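Side-chain contacts in hypothetical protein APC35681 (Geobacillus stearothermophilus, PDB 1RFZ), which is of unknown function but belongs to the phosphatidylglycerophosphatase A family, and so may remove phosphate from phosphatidylglycerophosphate: residues E52-N55 against R56-K60; E84-Q87 against S88-R92; Y97-D100 against E101-A104. All coordinates share one frame; numbering follows the deposited sequence.

Contact 1. Residues E52-N55 against R56-K60; sequences ENVN and RVISK. With SO4 (sulfate ion), chain E.
Arg-56 runs alongside Glu-52, one turn earlier, both side chains heading the same way. Glu-52 OE1 approaches the guanidinium obliquely, well out of its plane and 4.4 Å from Arg-56 NH1, the carboxylate turned 58° against it. No N-H points at this oxygen, which leaves at most a probable attraction between the charges, beyond salt-bridge range. The Arg-56 chain bends at CB-CG (chi2 59°) and then runs extended, bringing NE to a sulfate ion, probably from the crystallisation liquor. Arg-56 NE donates to sulfate O2 at 3.0 Å over a bent path (N-H...O 134°); this oxygen approaches obliquely, while sulfate O3 lies in the guanidinium plane at its edge. Lys-60 comes to sulfate O3 with CE at 3.3 Å, its ammonium probably adding positive charge nearby, and Arg-159 of helix 145-163 also bonds the ion. All of this decorates the last turns of helix 47-58, whose i to i+4 backbone bonds include Ser-59 N to Asn-55 O (3.0 Å). The CB of Asn-55 points away from the next turn, and OD1 accepts a hydrogen bond from Arg-17. On the buried flank Val-54 CG1 meets Ile-58 CD1 at 4.0 Å. The two side chains lie side by side, Val-54 against helix 27-38 and Ile-58 against helix 13-22.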
# COMPACT_ATOMS: atom_id res chain seq x y z
N GLU A 52 14.25 16.23 15.30
CA GLU A 52 14.29 14.97 16.01
C GLU A 52 13.56 13.91 15.19
O GLU A 52 14.12 12.87 14.84
CB GLU A 52 13.62 15.13 17.38
CG GLU A 52 14.46 14.62 18.53
CD GLU A 52 14.94 13.19 18.33
OE1 GLU A 52 14.11 12.26 18.45
OE2 GLU A 52 16.14 13.00 18.04
N ASN A 53 12.30 14.22 14.87
CA ASN A 53 11.44 13.35 14.08
C ASN A 53 12.07 13.03 12.72
O ASN A 53 12.19 11.86 12.33
CB ASN A 53 10.07 14.03 13.92
CG ASN A 53 9.18 13.82 15.13
OD1 ASN A 53 8.76 12.69 15.43
ND2 ASN A 53 8.88 14.91 15.86
N VAL A 54 12.46 14.07 11.98
CA VAL A 54 13.11 13.83 10.70
C VAL A 54 14.27 12.82 10.88
O VAL A 54 14.43 11.89 10.08
CB VAL A 54 13.63 15.16 10.09
CG1 VAL A 54 14.13 14.93 8.67
CG2 VAL A 54 12.53 16.18 10.10
N ASN A 55 15.06 12.99 11.93
CA ASN A 55 16.17 12.08 12.18
C ASN A 55 15.62 10.70 12.46
O ASN A 55 16.20 9.68 12.05
CB ASN A 55 17.00 12.55 13.37
CG ASN A 55 17.84 13.77 13.06
OD1 ASN A 55 18.52 13.83 12.04
ND2 ASN A 55 17.81 14.75 13.96
N ARG A 56 14.49 10.66 13.15
CA ARG A 56 13.87 9.40 13.50
C ARG A 56 13.51 8.56 12.29
O ARG A 56 13.80 7.37 12.25
CB ARG A 56 12.63 9.66 14.34
CG ARG A 56 12.48 8.64 15.43
CD ARG A 56 13.70 8.68 16.32
NE ARG A 56 13.77 7.49 17.15
CZ ARG A 56 14.72 7.27 18.04
NH1 ARG A 56 15.68 8.17 18.22
NH2 ARG A 56 14.71 6.15 18.76
N VAL A 57 12.87 9.19 11.31
CA VAL A 57 12.49 8.50 10.08
C VAL A 57 13.73 8.00 9.31
O VAL A 57 13.76 6.87 8.80
CB VAL A 57 11.67 9.44 9.17
CG1 VAL A 57 11.59 8.89 7.75
CG2 VAL A 57 10.29 9.60 9.74
N ILE A 58 14.74 8.85 9.24
CA ILE A 58 15.96 8.53 8.52
C ILE A 58 16.74 7.38 9.16
O ILE A 58 17.44 6.63 8.46
CB ILE A 58 16.82 9.80 8.36
CG1 ILE A 58 16.18 10.68 7.27
CG2 ILE A 58 18.24 9.46 7.97
CD1 ILE A 58 16.64 12.13 7.24
N SER A 59 16.59 7.19 10.46
CA SER A 59 17.27 6.09 11.16
C SER A 59 16.74 4.70 10.79
O SER A 59 17.28 3.69 11.22
CB SER A 59 17.10 6.27 12.67
OG SER A 59 15.72 6.21 13.01
N LYS A 60 15.66 4.67 10.00
CA LYS A 60 15.01 3.43 9.56
C LYS A 60 15.58 2.83 8.26
O LYS A 60 15.67 3.52 7.25
CB LYS A 60 13.51 3.69 9.34
CG LYS A 60 12.61 3.45 10.53
CD LYS A 60 12.50 4.65 11.42
CE LYS A 60 11.48 4.39 12.51
NZ LYS A 60 11.80 3.17 13.31
S SO4 E . 10.52 5.48 16.92
O1 SO4 E . 9.06 5.31 17.12
O2 SO4 E . 10.99 6.60 17.77
O3 SO4 E . 10.84 5.73 15.50
O4 SO4 E . 11.24 4.24 17.33

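Contact 2. Residues E84-Q87 against S88-R92; sequences EPLQ and SIIRR
Gln-87 and Arg-91 lie side by side with their flat ends turned 69° against each other. The amide nitrogen NE2 of Gln-87 comes to the edge of the Arg-91 guanidinium, near its plane, and is 3.9 Å from Arg-91 NH1, both being donors; its closest approach to the arginine is at CD (3.4 Å). The Gln-87 amide is held from outside, NE2 giving its hydrogen to Ala-77 O and OE1 receiving a weak bond from Leu-82 N. The third flat group is the Glu-84 carboxylate. A bend at chi2 (-72°) turns it onto Ser-88 in the first turn of helix 86-92. There Glu-84 OE2 accepts from Ser-88 OG in a bond modelled as very short, and the Ser-88 N-H is shared weakly between OE1 and OE2, with Ser-88 N 3.2 Å from each. Pro-85, preceded by a cis peptide bond, sets its ring beside Ile-89, Pro-85 CB lying 4.1 Å from Ile-89 CD1, and packs on Thr-15 of a second subunit. Regular helix bonds follow, from Ile-90 N to Leu-86 O (2.9 Å) and from Arg-91 N to Gln-87 O (2.7 Å). A carboxylate held at the Ser-88 N-H in the first turn would probably interact favourably with the helix dipole, whereas the Gln-87 amide ties that same turn to the chain before it.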
# COMPACT_ATOMS: atom_id res chain seq x y z
N GLU A 84 17.67 2.89 -22.32
CA GLU A 84 16.42 3.44 -22.81
C GLU A 84 15.40 2.32 -22.97
O GLU A 84 15.76 1.17 -23.24
CB GLU A 84 16.67 4.15 -24.14
CG GLU A 84 17.31 5.52 -24.00
CD GLU A 84 16.35 6.56 -23.45
OE1 GLU A 84 16.66 7.78 -23.50
OE2 GLU A 84 15.27 6.16 -22.96
N PRO A 85 14.10 2.64 -22.84
CA PRO A 85 13.52 3.95 -22.55
C PRO A 85 13.50 4.48 -21.11
O PRO A 85 12.96 5.56 -20.85
CB PRO A 85 12.11 3.81 -23.11
CG PRO A 85 11.78 2.38 -22.81
CD PRO A 85 13.05 1.67 -23.21
N LEU A 86 14.08 3.75 -20.16
CA LEU A 86 14.07 4.21 -18.76
C LEU A 86 14.77 5.56 -18.59
O LEU A 86 14.25 6.47 -17.93
CB LEU A 86 14.71 3.17 -17.84
CG LEU A 86 13.72 2.48 -16.88
CD1 LEU A 86 14.43 1.50 -15.98
CD2 LEU A 86 13.02 3.54 -16.05
N GLN A 87 15.95 5.67 -19.19
CA GLN A 87 16.77 6.87 -19.13
C GLN A 87 15.95 8.15 -19.34
O GLN A 87 15.80 8.97 -18.43
CB GLN A 87 17.87 6.77 -20.19
CG GLN A 87 18.60 8.06 -20.56
CD GLN A 87 19.50 8.59 -19.46
OE1 GLN A 87 20.28 7.84 -18.86
NE2 GLN A 87 19.42 9.90 -19.21
N SER A 88 15.42 8.29 -20.54
CA SER A 88 14.64 9.46 -20.92
C SER A 88 13.38 9.66 -20.06
O SER A 88 13.10 10.78 -19.61
CB SER A 88 14.26 9.34 -22.38
OG SER A 88 13.73 8.04 -22.63
N ILE A 89 12.62 8.59 -19.83
CA ILE A 89 11.40 8.65 -19.02
C ILE A 89 11.71 9.26 -17.64
O ILE A 89 11.07 10.23 -17.20
CB ILE A 89 10.79 7.24 -18.80
CG1 ILE A 89 10.39 6.61 -20.14
CG2 ILE A 89 9.57 7.32 -17.89
CD1 ILE A 89 9.83 5.21 -20.03
N ILE A 90 12.69 8.66 -16.96
CA ILE A 90 13.12 9.10 -15.64
C ILE A 90 13.76 10.47 -15.71
O ILE A 90 13.50 11.32 -14.85
CB ILE A 90 14.12 8.11 -15.02
CG1 ILE A 90 13.46 6.75 -14.84
CG2 ILE A 90 14.63 8.65 -13.68
CD1 ILE A 90 14.33 5.72 -14.17
N ARG A 91 14.61 10.70 -16.71
CA ARG A 91 15.26 11.99 -16.80
C ARG A 91 14.23 13.10 -17.01
O ARG A 91 14.34 14.18 -16.43
CB ARG A 91 16.29 12.03 -17.92
CG ARG A 91 17.16 13.25 -17.79
CD ARG A 91 18.51 13.08 -18.44
NE ARG A 91 19.39 14.19 -18.08
CZ ARG A 91 20.62 14.34 -18.55
NH1 ARG A 91 21.13 13.45 -19.40
NH2 ARG A 91 21.35 15.39 -18.18
N ARG A 92 13.22 12.81 -17.84
CA ARG A 92 12.17 13.78 -18.12
C ARG A 92 11.25 14.02 -16.93
O ARG A 92 10.73 15.13 -16.76
CB ARG A 92 11.34 13.33 -19.32
CG ARG A 92 12.13 13.16 -20.61
CD ARG A 92 12.84 14.44 -21.00
NE ARG A 92 13.77 14.22 -22.11
CZ ARG A 92 14.52 15.17 -22.66
NH1 ARG A 92 14.43 16.42 -22.21
NH2 ARG A 92 15.34 14.88 -23.65

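Contact 3. Residues Y97-D100 against E101-A104; sequences YGVD and EILA
The opening turn of helix 99-109, in an all-helical fold, is gathered round one backbone oxygen, Gly-98 O, which takes hydrogens from both Glu-101 N and Ile-102 N. The bond from Glu-101 N is modelled as very short, and that from Ile-102 N measures 3.0 Å with a bent N-H...O angle of 136°, its donor tilted from the carbonyl plane. Regular i to i+4 bonding continues as Leu-103 N gives to Val-99 O at 3.0 Å, while a weak bond from Ile-102 N to Val-99 O makes that N-H a shared one. Two acidic side chains, Asp-100 and Glu-101, leave this turn side by side, their carboxylate planes 59° apart. Asp-100 holds CG between its backbone N and carbonyl carbon (chi1 75°), which brings OD1 alongside the glutamate chain, 3.3 Å from Glu-101 CG; the carboxylates themselves stay apart, OD1 of Asp-100 being 5.1 Å from OE2 of Glu-101. Glu-101 OE1 bonds to Tyr-119 OH, and Asp-123 and Asp-147 bring further carboxylates close, so that an acidic cluster forms inside the subunit. The other side of the helix is apolar and faces a second subunit: Val-99 packs on Leu-103 of that subunit, Leu-103 on its Val-99, and Ile-102 on its Ile-102. Within the chain, Ile-102 CD1 reaches back over the start of the helix, 3.8 Å from Val-99 CA and 4.3 Å from Val-99 CG2.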
# COMPACT_ATOMS: atom_id res chain seq x y z
N TYR A 97 4.95 8.27 -15.06
CA TYR A 97 5.88 7.40 -14.33
C TYR A 97 5.50 7.51 -12.85
O TYR A 97 5.52 8.61 -12.27
CB TYR A 97 7.33 7.86 -14.52
CG TYR A 97 8.37 6.89 -13.98
CD1 TYR A 97 8.44 5.58 -14.46
CD2 TYR A 97 9.28 7.27 -13.00
CE1 TYR A 97 9.38 4.68 -13.98
CE2 TYR A 97 10.23 6.38 -12.51
CZ TYR A 97 10.28 5.08 -13.00
OH TYR A 97 11.22 4.20 -12.53
N GLY A 98 5.14 6.38 -12.24
CA GLY A 98 4.73 6.41 -10.84
C GLY A 98 5.70 5.88 -9.80
O GLY A 98 5.61 6.27 -8.65
N VAL A 99 6.60 4.98 -10.21
CA VAL A 99 7.59 4.38 -9.31
C VAL A 99 8.24 5.39 -8.36
O VAL A 99 8.57 5.06 -7.22
CB VAL A 99 8.68 3.66 -10.11
CG1 VAL A 99 9.66 2.95 -9.16
CG2 VAL A 99 8.03 2.64 -11.06
N ASP A 100 8.41 6.62 -8.83
CA ASP A 100 9.00 7.66 -7.99
C ASP A 100 8.00 8.05 -6.88
O ASP A 100 8.33 8.76 -5.94
CB ASP A 100 9.34 8.89 -8.84
CG ASP A 100 8.12 9.69 -9.23
OD1 ASP A 100 7.09 9.07 -9.57
OD2 ASP A 100 8.20 10.94 -9.20
N GLU A 101 6.77 7.56 -7.01
CA GLU A 101 5.71 7.83 -6.05
C GLU A 101 5.48 6.57 -5.23
O GLU A 101 4.97 6.63 -4.11
CB GLU A 101 4.43 8.24 -6.78
CG GLU A 101 4.55 9.54 -7.54
CD GLU A 101 4.01 10.72 -6.76
OE1 GLU A 101 4.35 10.86 -5.56
OE2 GLU A 101 3.24 11.52 -7.34
N ILE A 102 5.83 5.43 -5.81
CA ILE A 102 5.69 4.14 -5.14
C ILE A 102 6.75 4.05 -4.04
O ILE A 102 6.50 3.51 -2.96
CB ILE A 102 5.85 2.96 -6.14
CG1 ILE A 102 4.72 3.00 -7.16
CG2 ILE A 102 5.79 1.63 -5.42
CD1 ILE A 102 4.88 1.99 -8.26
N LEU A 103 7.93 4.59 -4.32
CA LEU A 103 9.00 4.59 -3.34
C LEU A 103 8.67 5.53 -2.19
O LEU A 103 8.83 5.17 -1.03
CB LEU A 103 10.34 5.03 -3.96
CG LEU A 103 11.29 3.89 -4.37
CD1 LEU A 103 12.61 4.46 -4.84
CD2 LEU A 103 11.53 2.97 -3.18
N ALA A 104 8.21 6.72 -2.51
CA ALA A 104 7.87 7.70 -1.47
C ALA A 104 6.82 7.17 -0.49
O ALA A 104 6.84 7.52 0.69
CB ALA A 104 7.37 9.01 -2.11

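Contact 3 is the buried one, whereas contacts 1 and 2 are each partly buried, with two exposed residues apiece among those that touch. Contact 1 belongs to the end of helix 47-58 and lies on the opposite side of the chain's centre from the other two, its centre about 31 Å from that of contact 2. Contacts 2 and 3 open successive helices and touch through Tyr-97, whose OH is 3.8 Å from Ile-90 CD1 and which also packs on Leu-86 and Ile-89. Both reach the second subunit; contact 1 meets no other chain. The chemistry differs accordingly: basic groups round an anion in contact 1, a carboxylate on a serine in contact 2, clustered acids in contact 3.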